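Local coordinates for protein dual oxidase maturation factor 1 (Homo sapiens, PDB 7D3F) that may be required for the maturation of the dual oxidase DUOX1 and for its transport from the endoplasmic reticulum to the plasma membrane, at residues I39-G44 and L51-R56; V108-T113 and Y156-F161; E128-R133 and K148-P153. All blocks are in the same frame, centred on the assembly; numbering follows the deposited sequence.

Two neighbourhoods are sampled. Interaction 1 lies at one end of the pair formed by helices 22-41 and 50-72, which are predicted to span the membrane; its centre is about 45 Å from that of interaction 2 and about 46 Å from that of interaction 3, across the centre of the chain. Interactions 2 and 3 have centres about 6 Å apart and share one antiparallel sheet, in which strands 107-114 and 122-131 are neighbours, as well as helix 152-160. Along the sequence interaction 1 closes first, and interaction 3 is nested within the loop closed by interaction 2. The three contacts thus sample a helical hairpin predicted to lie in the membrane and a glycan-bearing, predicted extracellular domain.

Interaction 1: residues I39-G44 and L51-R56; sequences IVILPG and LFWLLR
Leu42 meets Trp53 and Leu54 with its two methyl branches. CD1 approaches the six-membered part of the indole, 3.7 Å from Trp53 CE3, and also comes near Leu54 CD1; Leu42 CD2 lies 3.9 Å from that same Leu54 CD1. The Leu42 and Trp53 side chains slide past each other in opposite directions, whereas Leu42 and Leu54 cross at about a right angle. Farther out along the indole, Ile41 CD1 reaches Trp53 CH2 at 4.1 Å, also crossing at about a right angle.

Torsions explain the reach. Leu42 places CG opposite its backbone N (chi1 -174°), which carries both methyls across to the other segment although CB itself does not point there. Trp53 has the same first torsion (chi1 -174°), but its CB does point toward residues 39-44.

The backbones stay well separated: the closest alpha carbons, Leu42 CA and Leu54 CA, are 7.6 Å apart. Residues 42-44, Leu42 among them, form a 3-10 segment, where Gly44 N makes a weak bond back to Ile41 O. Residues 51-56 keep regular helical bonding, such as Leu55 N to Leu51 O at 2.9 Å. Leu42 and Pro43 also touch Arg50, while Val40, Ile41 and Pro43 pack on apolar side chains of another protein chain.

This is the closed end of a helical hairpin, near the predicted cytoplasmic boundary of two transmembrane helices. With no hydrogen bond across the segments, and 219 Å² buried in total, dispersion and the shape of the aliphatic and indole groups account for the contact.

Interaction 2: residues V108-T113 and Y156-F161; sequences VNITLT and YLAEKF. With NAG (2-acetamido-2-deoxy-beta-D-glucopyranose), chain E.
Ile110 packs on Leu157 and Ala158, bringing strand 107-114 against helix 152-160. Ile110 uses both of its ends: CD1 lies 3.6 Å from Leu157 CB, and the other branch, CG2, is 3.7 Å from Leu157 CD1. The same Ile110 CD1 extends on to Ala158, whose CB is 3.8 Å away. A first torsion of -54° sets Ile110 CG1 opposite the carbonyl carbon, and chi2 of 168° then stretches CD1 outward to the helix backbone, while CG2 is left for the Leu157 branch. The two alpha carbons, Ile110 CA and Leu157 CA, are 7.1 Å apart, the nearest such pair between the segments.

An aromatic contact lies two residues earlier on the strand, on the same side. Val108 CG2 sits over one face of the Phe161 ring, 4.4 Å from CE2, a loose aliphatic-on-ring packing. At the edge of that ring, in its plane, is Leu157 O.

The glycan is covalently attached on the other side of the strand. Asn109, between Val108 and Ile110, has its ND2 joined to C1 of the N-acetylglucosamine at 1.4 Å. ND2 is also hydrogen-bonded to Asn127 OD1, and the sugar is hydrogen-bonded to Asn127 O and Asp21 OD2.

The alternation of strand side chains thus separates a buried apolar face from a sugar-bearing one. On the buried face, Tyr138 of helix 138-148 touches both Val108 and Phe161, Phe130 of strand 122-131 meets Ile110 and Ala158, and Leu101 of strand 94-103 adjoins Val108 and Phe161.

Interaction 3: residues E128-R133 and K148-P153; sequences EEFTWR and KGLPDP. With MAN (alpha-D-mannopyranose), chain C; NAG (2-acetamido-2-deoxy-beta-D-glucopyranose), chain E.
The Phe130 ring and the Glu128 carboxylate are the flat groups that meet Leu150: Phe130 touches its CD1, and Glu128 touches both methyls. Leu150 CD1 comes in at a slant to Phe130 CZ, at the far end of the phenyl ring, 3.9 Å away. The same Leu150 CD1 is 3.7 Å from Glu128 CG, while CD2 adjoins the carboxylate at the end of that chain. Glu128 and Phe130 each run opposite in direction to the Leu150 side chain, and the leucine tip touches both of these alternate residues of strand 122-131.

Glu128 gets there by folding: after CG has been set opposite the carbonyl carbon, the chain bends at chi2 (-72°), laying CG and CD against the leucine and presenting OE2 to the sugar. Glu128 OE2 accepts a hydrogen bond from mannose O4 at 2.6 Å. Lys148, its chain bent near the tip, makes a weak bond from NZ to the same mannose O4 at 3.3 Å. Glu128 OE2 and Lys148 NZ themselves stand 4.5 Å apart, beyond a salt bridge, and Lys148 NZ has a stronger partner in a polar side chain of another protein chain.

On the neighbouring residue, Glu129 CB lies 3.3 Å from O5 of the N-acetylglucosamine. Behind the leucine, Ala145 of helix 138-148 touches both Phe130 and Leu150, and Gly149, with positive phi, ends that helix before Pro151 takes the N-cap of helix 152-160.

One glutamate therefore joins two chemistries, its methylene part buried against an apolar core and its carboxylate accepting a hydrogen bond from a mannose hydroxyl. The lysine nearby would probably favour a charged carboxylate; O4 lies between the two charged groups, bonded to the carboxylate and weakly to the lysine.

Interaction 1: residues I39-G44 and L51-R56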
loop_
_atom_site.group_PDB
_atom_site.type_symbol
_atom_site.label_atom_id
_atom_site.label_comp_id
_atom_site.label_asym_id
_atom_site.label_seq_id
_atom_site.Cartn_x
_atom_site.Cartn_y
_atom_site.Cartn_z
ATOM N N ILE B 39 19.360 -2.167 -27.169
ATOM C CA ILE B 39 19.823 -2.600 -28.484
ATOM C C ILE B 39 19.343 -1.636 -29.565
ATOM O O ILE B 39 20.066 -1.349 -30.526
ATOM C CB ILE B 39 19.370 -4.046 -28.764
ATOM C CG1 ILE B 39 20.101 -5.020 -27.834
ATOM C CG2 ILE B 39 19.613 -4.426 -30.220
ATOM C CD1 ILE B 39 19.692 -6.465 -28.018
ATOM N N VAL B 40 18.120 -1.119 -29.423
ATOM C CA VAL B 40 17.611 -0.137 -30.378
ATOM C C VAL B 40 18.463 1.126 -30.351
ATOM O O VAL B 40 18.828 1.668 -31.401
ATOM C CB VAL B 40 16.128 0.170 -30.090
ATOM C CG1 VAL B 40 15.693 1.433 -30.814
ATOM C CG2 VAL B 40 15.254 -1.005 -30.507
ATOM N N ILE B 41 18.802 1.611 -29.151
ATOM C CA ILE B 41 19.609 2.829 -29.047
ATOM C C ILE B 41 21.098 2.575 -29.219
ATOM O O ILE B 41 21.884 3.531 -29.187
ATOM C CB ILE B 41 19.388 3.548 -27.701
ATOM C CG1 ILE B 41 20.021 2.757 -26.556
ATOM C CG2 ILE B 41 17.903 3.765 -27.451
ATOM C CD1 ILE B 41 19.948 3.458 -25.218
ATOM N N LEU B 42 21.512 1.317 -29.387
ATOM C CA LEU B 42 22.929 0.979 -29.526
ATOM C C LEU B 42 23.660 1.759 -30.616
ATOM O O LEU B 42 24.774 2.235 -30.348
ATOM C CB LEU B 42 23.059 -0.535 -29.749
ATOM C CG LEU B 42 24.471 -1.121 -29.782
ATOM C CD1 LEU B 42 25.151 -0.952 -28.433
ATOM C CD2 LEU B 42 24.431 -2.586 -30.188
ATOM N N PRO B 43 23.133 1.916 -31.837
ATOM C CA PRO B 43 23.847 2.746 -32.824
ATOM C C PRO B 43 24.007 4.192 -32.393
ATOM O O PRO B 43 24.921 4.871 -32.877
ATOM C CB PRO B 43 22.979 2.626 -34.084
ATOM C CG PRO B 43 22.252 1.345 -33.913
ATOM C CD PRO B 43 21.963 1.258 -32.445
ATOM N N GLY B 44 23.151 4.686 -31.496
ATOM C CA GLY B 44 23.326 6.022 -30.954
ATOM C C GLY B 44 24.530 6.156 -30.049
ATOM O O GLY B 44 25.049 7.265 -29.886
ATOM N N LEU B 51 30.587 -1.561 -27.997
ATOM C CA LEU B 51 30.799 -2.966 -27.667
ATOM C C LEU B 51 30.957 -3.148 -26.163
ATOM O O LEU B 51 30.153 -3.832 -25.519
ATOM C CB LEU B 51 32.025 -3.497 -28.412
ATOM C CG LEU B 51 32.335 -4.983 -28.206
ATOM C CD1 LEU B 51 31.305 -5.855 -28.914
ATOM C CD2 LEU B 51 33.749 -5.320 -28.665
ATOM N N PHE B 52 31.976 -2.503 -25.583
ATOM C CA PHE B 52 32.138 -2.524 -24.134
ATOM C C PHE B 52 30.845 -2.102 -23.453
ATOM O O PHE B 52 30.337 -2.801 -22.567
ATOM C CB PHE B 52 33.293 -1.606 -23.723
ATOM C CG PHE B 52 33.611 -1.645 -22.253
ATOM C CD1 PHE B 52 32.973 -0.790 -21.366
ATOM C CD2 PHE B 52 34.556 -2.529 -21.759
ATOM C CE1 PHE B 52 33.267 -0.824 -20.016
ATOM C CE2 PHE B 52 34.855 -2.565 -20.410
ATOM C CZ PHE B 52 34.209 -1.712 -19.537
ATOM N N TRP B 53 30.269 -0.983 -23.906
ATOM C CA TRP B 53 28.999 -0.521 -23.362
ATOM C C TRP B 53 27.976 -1.644 -23.382
ATOM O O TRP B 53 27.399 -1.995 -22.343
ATOM C CB TRP B 53 28.503 0.683 -24.169
ATOM C CG TRP B 53 27.271 1.341 -23.613
ATOM C CD1 TRP B 53 27.224 2.299 -22.643
ATOM C CD2 TRP B 53 25.913 1.100 -24.006
ATOM N NE1 TRP B 53 25.921 2.663 -22.400
ATOM C CE2 TRP B 53 25.097 1.942 -23.224
ATOM C CE3 TRP B 53 25.307 0.251 -24.938
ATOM C CZ2 TRP B 53 23.709 1.962 -23.346
ATOM C CZ3 TRP B 53 23.928 0.272 -25.057
ATOM C CH2 TRP B 53 23.145 1.122 -24.265
ATOM N N LEU B 54 27.819 -2.286 -24.545
ATOM C CA LEU B 54 26.876 -3.389 -24.662
ATOM C C LEU B 54 27.133 -4.416 -23.573
ATOM O O LEU B 54 26.240 -4.726 -22.772
ATOM C CB LEU B 54 26.991 -4.032 -26.045
ATOM C CG LEU B 54 26.069 -5.217 -26.348
ATOM C CD1 LEU B 54 24.754 -4.740 -26.948
ATOM C CD2 LEU B 54 26.751 -6.230 -27.261
ATOM N N LEU B 55 28.387 -4.870 -23.466
ATOM C CA LEU B 55 28.728 -5.860 -22.452
ATOM C C LEU B 55 28.272 -5.383 -21.085
ATOM O O LEU B 55 27.463 -6.049 -20.422
ATOM C CB LEU B 55 30.237 -6.122 -22.457
ATOM C CG LEU B 55 30.756 -7.344 -23.219
ATOM C CD1 LEU B 55 30.332 -8.633 -22.529
ATOM C CD2 LEU B 55 30.280 -7.326 -24.664
ATOM N N ARG B 56 28.685 -4.168 -20.708
ATOM C CA ARG B 56 28.320 -3.648 -19.399
ATOM C C ARG B 56 26.816 -3.722 -19.217
ATOM O O ARG B 56 26.321 -4.371 -18.285
ATOM C CB ARG B 56 28.814 -2.208 -19.236
ATOM C CG ARG B 56 28.313 -1.539 -17.962
ATOM C CD ARG B 56 28.882 -0.139 -17.779
ATOM N NE ARG B 56 28.457 0.781 -18.830
ATOM C CZ ARG B 56 28.591 2.101 -18.762
ATOM N NH1 ARG B 56 28.180 2.865 -19.765
ATOM N NH2 ARG B 56 29.133 2.660 -17.688
#

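Interaction 2: residues V108-T113 and Y156-F161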
loop_
_atom_site.group_PDB
_atom_site.type_symbol
_atom_site.label_atom_id
_atom_site.label_comp_id
_atom_site.label_asym_id
_atom_site.label_seq_id
_atom_site.Cartn_x
_atom_site.Cartn_y
_atom_site.Cartn_z
ATOM N N VAL B 108 7.351 -23.463 -0.200
ATOM C CA VAL B 108 7.698 -24.720 -0.850
ATOM C C VAL B 108 6.671 -25.015 -1.935
ATOM O O VAL B 108 5.462 -24.871 -1.713
ATOM C CB VAL B 108 7.783 -25.881 0.162
ATOM C CG1 VAL B 108 6.500 -25.990 0.980
ATOM C CG2 VAL B 108 8.089 -27.189 -0.546
ATOM N N ASN B 109 7.152 -25.412 -3.110
ATOM C CA ASN B 109 6.311 -25.840 -4.220
ATOM C C ASN B 109 6.411 -27.353 -4.352
ATOM O O ASN B 109 7.505 -27.899 -4.534
ATOM C CB ASN B 109 6.725 -25.149 -5.521
ATOM C CG ASN B 109 6.004 -23.830 -5.739
ATOM O OD1 ASN B 109 6.220 -22.862 -5.010
ATOM N ND2 ASN B 109 5.145 -23.789 -6.753
ATOM N N ILE B 110 5.269 -28.025 -4.260
ATOM C CA ILE B 110 5.181 -29.475 -4.369
ATOM C C ILE B 110 4.591 -29.801 -5.732
ATOM O O ILE B 110 3.481 -29.359 -6.057
ATOM C CB ILE B 110 4.331 -30.075 -3.238
ATOM C CG1 ILE B 110 4.869 -29.623 -1.880
ATOM C CG2 ILE B 110 4.311 -31.591 -3.337
ATOM C CD1 ILE B 110 3.938 -29.918 -0.733
ATOM N N THR B 111 5.330 -30.562 -6.530
ATOM C CA THR B 111 4.910 -30.936 -7.871
ATOM C C THR B 111 4.600 -32.425 -7.916
ATOM O O THR B 111 5.353 -33.244 -7.385
ATOM C CB THR B 111 5.988 -30.598 -8.905
ATOM O OG1 THR B 111 7.170 -31.363 -8.638
ATOM C CG2 THR B 111 6.329 -29.116 -8.856
ATOM N N LEU B 112 3.482 -32.765 -8.549
ATOM C CA LEU B 112 3.058 -34.149 -8.739
ATOM C C LEU B 112 2.664 -34.287 -10.204
ATOM O O LEU B 112 1.573 -33.864 -10.598
ATOM C CB LEU B 112 1.901 -34.509 -7.810
ATOM C CG LEU B 112 1.286 -35.900 -7.978
ATOM C CD1 LEU B 112 2.262 -36.982 -7.549
ATOM C CD2 LEU B 112 -0.014 -36.006 -7.199
ATOM N N THR B 113 3.557 -34.850 -11.014
ATOM C CA THR B 113 3.343 -34.973 -12.452
ATOM C C THR B 113 3.163 -36.445 -12.792
ATOM O O THR B 113 4.096 -37.239 -12.640
ATOM C CB THR B 113 4.509 -34.373 -13.234
ATOM O OG1 THR B 113 4.663 -32.991 -12.885
ATOM C CG2 THR B 113 4.254 -34.490 -14.727
ATOM N N TYR B 156 1.010 -35.077 1.916
ATOM C CA TYR B 156 2.090 -35.637 2.722
ATOM C C TYR B 156 3.295 -34.702 2.754
ATOM O O TYR B 156 3.827 -34.386 3.827
ATOM C CB TYR B 156 2.469 -37.013 2.171
ATOM C CG TYR B 156 3.794 -37.559 2.651
ATOM C CD1 TYR B 156 4.926 -37.487 1.850
ATOM C CD2 TYR B 156 3.906 -38.166 3.894
ATOM C CE1 TYR B 156 6.138 -37.992 2.279
ATOM C CE2 TYR B 156 5.114 -38.673 4.332
ATOM C CZ TYR B 156 6.226 -38.584 3.519
ATOM O OH TYR B 156 7.433 -39.089 3.949
ATOM N N LEU B 157 3.728 -34.233 1.582
ATOM C CA LEU B 157 4.879 -33.335 1.540
ATOM C C LEU B 157 4.571 -31.987 2.181
ATOM O O LEU B 157 5.476 -31.349 2.733
ATOM C CB LEU B 157 5.356 -33.153 0.099
ATOM C CG LEU B 157 6.180 -34.314 -0.463
ATOM C CD1 LEU B 157 6.685 -33.993 -1.859
ATOM C CD2 LEU B 157 7.339 -34.644 0.465
ATOM N N ALA B 158 3.316 -31.534 2.123
ATOM C CA ALA B 158 2.954 -30.286 2.785
ATOM C C ALA B 158 2.942 -30.445 4.300
ATOM O O ALA B 158 3.402 -29.558 5.027
ATOM C CB ALA B 158 1.594 -29.801 2.284
ATOM N N GLU B 159 2.416 -31.570 4.793
ATOM C CA GLU B 159 2.410 -31.831 6.227
ATOM C C GLU B 159 3.822 -32.032 6.756
ATOM O O GLU B 159 4.081 -31.785 7.940
ATOM C CB GLU B 159 1.542 -33.053 6.528
ATOM C CG GLU B 159 1.076 -33.168 7.972
ATOM C CD GLU B 159 1.946 -34.092 8.799
ATOM O OE1 GLU B 159 2.646 -33.600 9.708
ATOM O OE2 GLU B 159 1.931 -35.314 8.535
ATOM N N LYS B 160 4.742 -32.485 5.900
ATOM C CA LYS B 160 6.138 -32.592 6.312
ATOM C C LYS B 160 6.725 -31.237 6.694
ATOM O O LYS B 160 7.647 -31.173 7.514
ATOM C CB LYS B 160 6.963 -33.231 5.197
ATOM C CG LYS B 160 6.879 -34.745 5.159
ATOM C CD LYS B 160 7.615 -35.358 6.339
ATOM C CE LYS B 160 7.628 -36.873 6.254
ATOM N NZ LYS B 160 8.528 -37.481 7.272
ATOM N N PHE B 161 6.211 -30.149 6.120
ATOM C CA PHE B 161 6.719 -28.810 6.388
ATOM C C PHE B 161 5.829 -28.010 7.332
ATOM O O PHE B 161 6.026 -26.798 7.469
ATOM C CB PHE B 161 6.903 -28.041 5.079
ATOM C CG PHE B 161 8.109 -28.459 4.294
ATOM C CD1 PHE B 161 9.308 -27.778 4.427
ATOM C CD2 PHE B 161 8.045 -29.532 3.422
ATOM C CE1 PHE B 161 10.421 -28.160 3.704
ATOM C CE2 PHE B 161 9.155 -29.918 2.698
ATOM C CZ PHE B 161 10.345 -29.232 2.839
HETATM C C1 NAG E . 4.387 -22.604 -7.075
HETATM C C2 NAG E . 4.748 -22.062 -8.460
HETATM C C3 NAG E . 3.876 -20.856 -8.806
HETATM C C4 NAG E . 2.399 -21.187 -8.635
HETATM C C5 NAG E . 2.151 -21.749 -7.237
HETATM C C6 NAG E . 0.729 -22.210 -7.008
HETATM C C7 NAG E . 7.002 -22.227 -9.422
HETATM C C8 NAG E . 8.418 -21.743 -9.345
HETATM N N2 NAG E . 6.156 -21.707 -8.526
HETATM O O3 NAG E . 4.132 -20.454 -10.146
HETATM O O4 NAG E . 1.626 -20.005 -8.824
HETATM O O5 NAG E . 2.990 -22.892 -7.020
HETATM O O6 NAG E . 0.380 -23.271 -7.887
HETATM O O7 NAG E . 6.639 -23.049 -10.257
#

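Interaction 3: residues E128-R133 and K148-P153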
loop_
_atom_site.group_PDB
_atom_site.type_symbol
_atom_site.label_atom_id
_atom_site.label_comp_id
_atom_site.label_asym_id
_atom_site.label_seq_id
_atom_site.Cartn_x
_atom_site.Cartn_y
_atom_site.Cartn_z
ATOM N N GLU B 128 1.576 -27.201 -6.429
ATOM C CA GLU B 128 0.977 -26.470 -5.323
ATOM C C GLU B 128 2.038 -25.675 -4.577
ATOM O O GLU B 128 3.214 -26.044 -4.558
ATOM C CB GLU B 128 0.273 -27.425 -4.356
ATOM C CG GLU B 128 -0.752 -28.336 -5.006
ATOM C CD GLU B 128 -2.014 -27.604 -5.420
ATOM O OE1 GLU B 128 -2.196 -26.437 -5.012
ATOM O OE2 GLU B 128 -2.827 -28.201 -6.154
ATOM N N GLU B 129 1.612 -24.580 -3.957
ATOM C CA GLU B 129 2.501 -23.721 -3.189
ATOM C C GLU B 129 2.010 -23.617 -1.754
ATOM O O GLU B 129 0.811 -23.453 -1.507
ATOM C CB GLU B 129 2.595 -22.324 -3.807
ATOM C CG GLU B 129 3.498 -21.364 -3.054
ATOM C CD GLU B 129 3.650 -20.032 -3.762
ATOM O OE1 GLU B 129 4.798 -19.559 -3.900
ATOM O OE2 GLU B 129 2.622 -19.465 -4.188
ATOM N N PHE B 130 2.945 -23.711 -0.813
ATOM C CA PHE B 130 2.664 -23.530 0.607
ATOM C C PHE B 130 3.700 -22.555 1.148
ATOM O O PHE B 130 4.889 -22.882 1.210
ATOM C CB PHE B 130 2.707 -24.861 1.354
ATOM C CG PHE B 130 1.694 -25.858 0.871
ATOM C CD1 PHE B 130 1.988 -26.715 -0.176
ATOM C CD2 PHE B 130 0.445 -25.937 1.465
ATOM C CE1 PHE B 130 1.056 -27.631 -0.624
ATOM C CE2 PHE B 130 -0.489 -26.850 1.023
ATOM C CZ PHE B 130 -0.185 -27.700 -0.023
ATOM N N THR B 131 3.255 -21.360 1.521
ATOM C CA THR B 131 4.151 -20.273 1.886
ATOM C C THR B 131 4.245 -20.130 3.399
ATOM O O THR B 131 3.234 -20.187 4.106
ATOM C CB THR B 131 3.681 -18.951 1.274
ATOM O OG1 THR B 131 2.330 -18.688 1.675
ATOM C CG2 THR B 131 3.754 -19.009 -0.243
ATOM N N TRP B 132 5.470 -19.945 3.888
ATOM C CA TRP B 132 5.724 -19.649 5.292
ATOM C C TRP B 132 6.258 -18.235 5.487
ATOM O O TRP B 132 6.931 -17.963 6.486
ATOM C CB TRP B 132 6.696 -20.668 5.886
ATOM C CG TRP B 132 7.936 -20.866 5.073
ATOM C CD1 TRP B 132 8.907 -19.943 4.819
ATOM C CD2 TRP B 132 8.346 -22.071 4.418
ATOM N NE1 TRP B 132 9.893 -20.495 4.037
ATOM C CE2 TRP B 132 9.572 -21.802 3.779
ATOM C CE3 TRP B 132 7.794 -23.350 4.307
ATOM C CZ2 TRP B 132 10.254 -22.765 3.040
ATOM C CZ3 TRP B 132 8.472 -24.303 3.575
ATOM C CH2 TRP B 132 9.688 -24.007 2.950
ATOM N N ARG B 133 5.980 -17.336 4.546
ATOM C CA ARG B 133 6.449 -15.962 4.661
ATOM C C ARG B 133 5.835 -15.288 5.881
ATOM O O ARG B 133 4.760 -15.666 6.354
ATOM C CB ARG B 133 6.109 -15.170 3.398
ATOM C CG ARG B 133 7.131 -15.311 2.284
ATOM C CD ARG B 133 6.753 -14.492 1.058
ATOM N NE ARG B 133 5.629 -15.072 0.328
ATOM C CZ ARG B 133 4.368 -14.663 0.442
ATOM N NH1 ARG B 133 4.063 -13.665 1.259
ATOM N NH2 ARG B 133 3.412 -15.252 -0.263
ATOM N N LYS B 148 -9.517 -28.660 0.650
ATOM C CA LYS B 148 -9.671 -28.673 -0.800
ATOM C C LYS B 148 -9.625 -30.090 -1.355
ATOM O O LYS B 148 -10.276 -30.379 -2.365
ATOM C CB LYS B 148 -8.590 -27.807 -1.451
ATOM C CG LYS B 148 -8.903 -27.393 -2.882
ATOM C CD LYS B 148 -8.008 -26.248 -3.341
ATOM C CE LYS B 148 -6.778 -26.751 -4.079
ATOM N NZ LYS B 148 -7.130 -27.342 -5.400
ATOM N N GLY B 149 -8.872 -30.982 -0.713
ATOM C CA GLY B 149 -8.822 -32.371 -1.124
ATOM C C GLY B 149 -7.664 -32.693 -2.045
ATOM O O GLY B 149 -7.810 -33.487 -2.977
ATOM N N LEU B 150 -6.502 -32.093 -1.784
ATOM C CA LEU B 150 -5.343 -32.292 -2.639
ATOM C C LEU B 150 -4.898 -33.753 -2.605
ATOM O O LEU B 150 -5.183 -34.476 -1.647
ATOM C CB LEU B 150 -4.202 -31.374 -2.204
ATOM C CG LEU B 150 -4.382 -29.898 -2.560
ATOM C CD1 LEU B 150 -3.134 -29.103 -2.215
ATOM C CD2 LEU B 150 -4.724 -29.753 -4.033
ATOM N N PRO B 151 -4.215 -34.215 -3.654
ATOM C CA PRO B 151 -3.792 -35.619 -3.697
ATOM C C PRO B 151 -2.858 -35.969 -2.548
ATOM O O PRO B 151 -2.215 -35.108 -1.944
ATOM C CB PRO B 151 -3.082 -35.739 -5.053
ATOM C CG PRO B 151 -2.766 -34.334 -5.457
ATOM C CD PRO B 151 -3.872 -33.502 -4.895
ATOM N N ASP B 152 -2.802 -37.268 -2.246
ATOM C CA ASP B 152 -2.089 -37.734 -1.058
ATOM C C ASP B 152 -0.612 -37.356 -1.038
ATOM O O ASP B 152 -0.132 -36.920 0.022
ATOM C CB ASP B 152 -2.274 -39.248 -0.906
ATOM C CG ASP B 152 -3.732 -39.651 -0.805
ATOM O OD1 ASP B 152 -4.192 -40.441 -1.656
ATOM O OD2 ASP B 152 -4.422 -39.168 0.118
ATOM N N PRO B 153 0.170 -37.524 -2.115
ATOM C CA PRO B 153 1.580 -37.096 -2.041
ATOM C C PRO B 153 1.751 -35.618 -1.732
ATOM O O PRO B 153 2.647 -35.244 -0.961
ATOM C CB PRO B 153 2.125 -37.451 -3.431
ATOM C CG PRO B 153 1.235 -38.533 -3.920
ATOM C CD PRO B 153 -0.124 -38.186 -3.400
HETATM C C1 MAN C . -4.399 -26.063 -11.396
HETATM C C2 MAN C . -5.429 -27.072 -10.875
HETATM C C3 MAN C . -5.648 -26.822 -9.393
HETATM C C4 MAN C . -4.316 -26.926 -8.643
HETATM C C5 MAN C . -3.294 -25.947 -9.246
HETATM C C6 MAN C . -1.910 -26.111 -8.661
HETATM O O2 MAN C . -4.899 -28.390 -10.954
HETATM O O3 MAN C . -6.596 -27.726 -8.835
HETATM O O4 MAN C . -4.507 -26.616 -7.272
HETATM O O5 MAN C . -3.188 -26.168 -10.676
HETATM O O6 MAN C . -1.389 -27.363 -9.098
HETATM C C1 NAG E . 4.387 -22.604 -7.075
HETATM C C2 NAG E . 4.748 -22.062 -8.460
HETATM C C3 NAG E . 3.876 -20.856 -8.806
HETATM C C4 NAG E . 2.399 -21.187 -8.635
HETATM C C5 NAG E . 2.151 -21.749 -7.237
HETATM C C6 NAG E . 0.729 -22.210 -7.008
HETATM C C7 NAG E . 7.002 -22.227 -9.422
HETATM C C8 NAG E . 8.418 -21.743 -9.345
HETATM N N2 NAG E . 6.156 -21.707 -8.526
HETATM O O3 NAG E . 4.132 -20.454 -10.146
HETATM O O4 NAG E . 1.626 -20.005 -8.824
HETATM O O5 NAG E . 2.990 -22.892 -7.020
HETATM O O6 NAG E . 0.380 -23.271 -7.887
HETATM O O7 NAG E . 6.639 -23.049 -10.257
#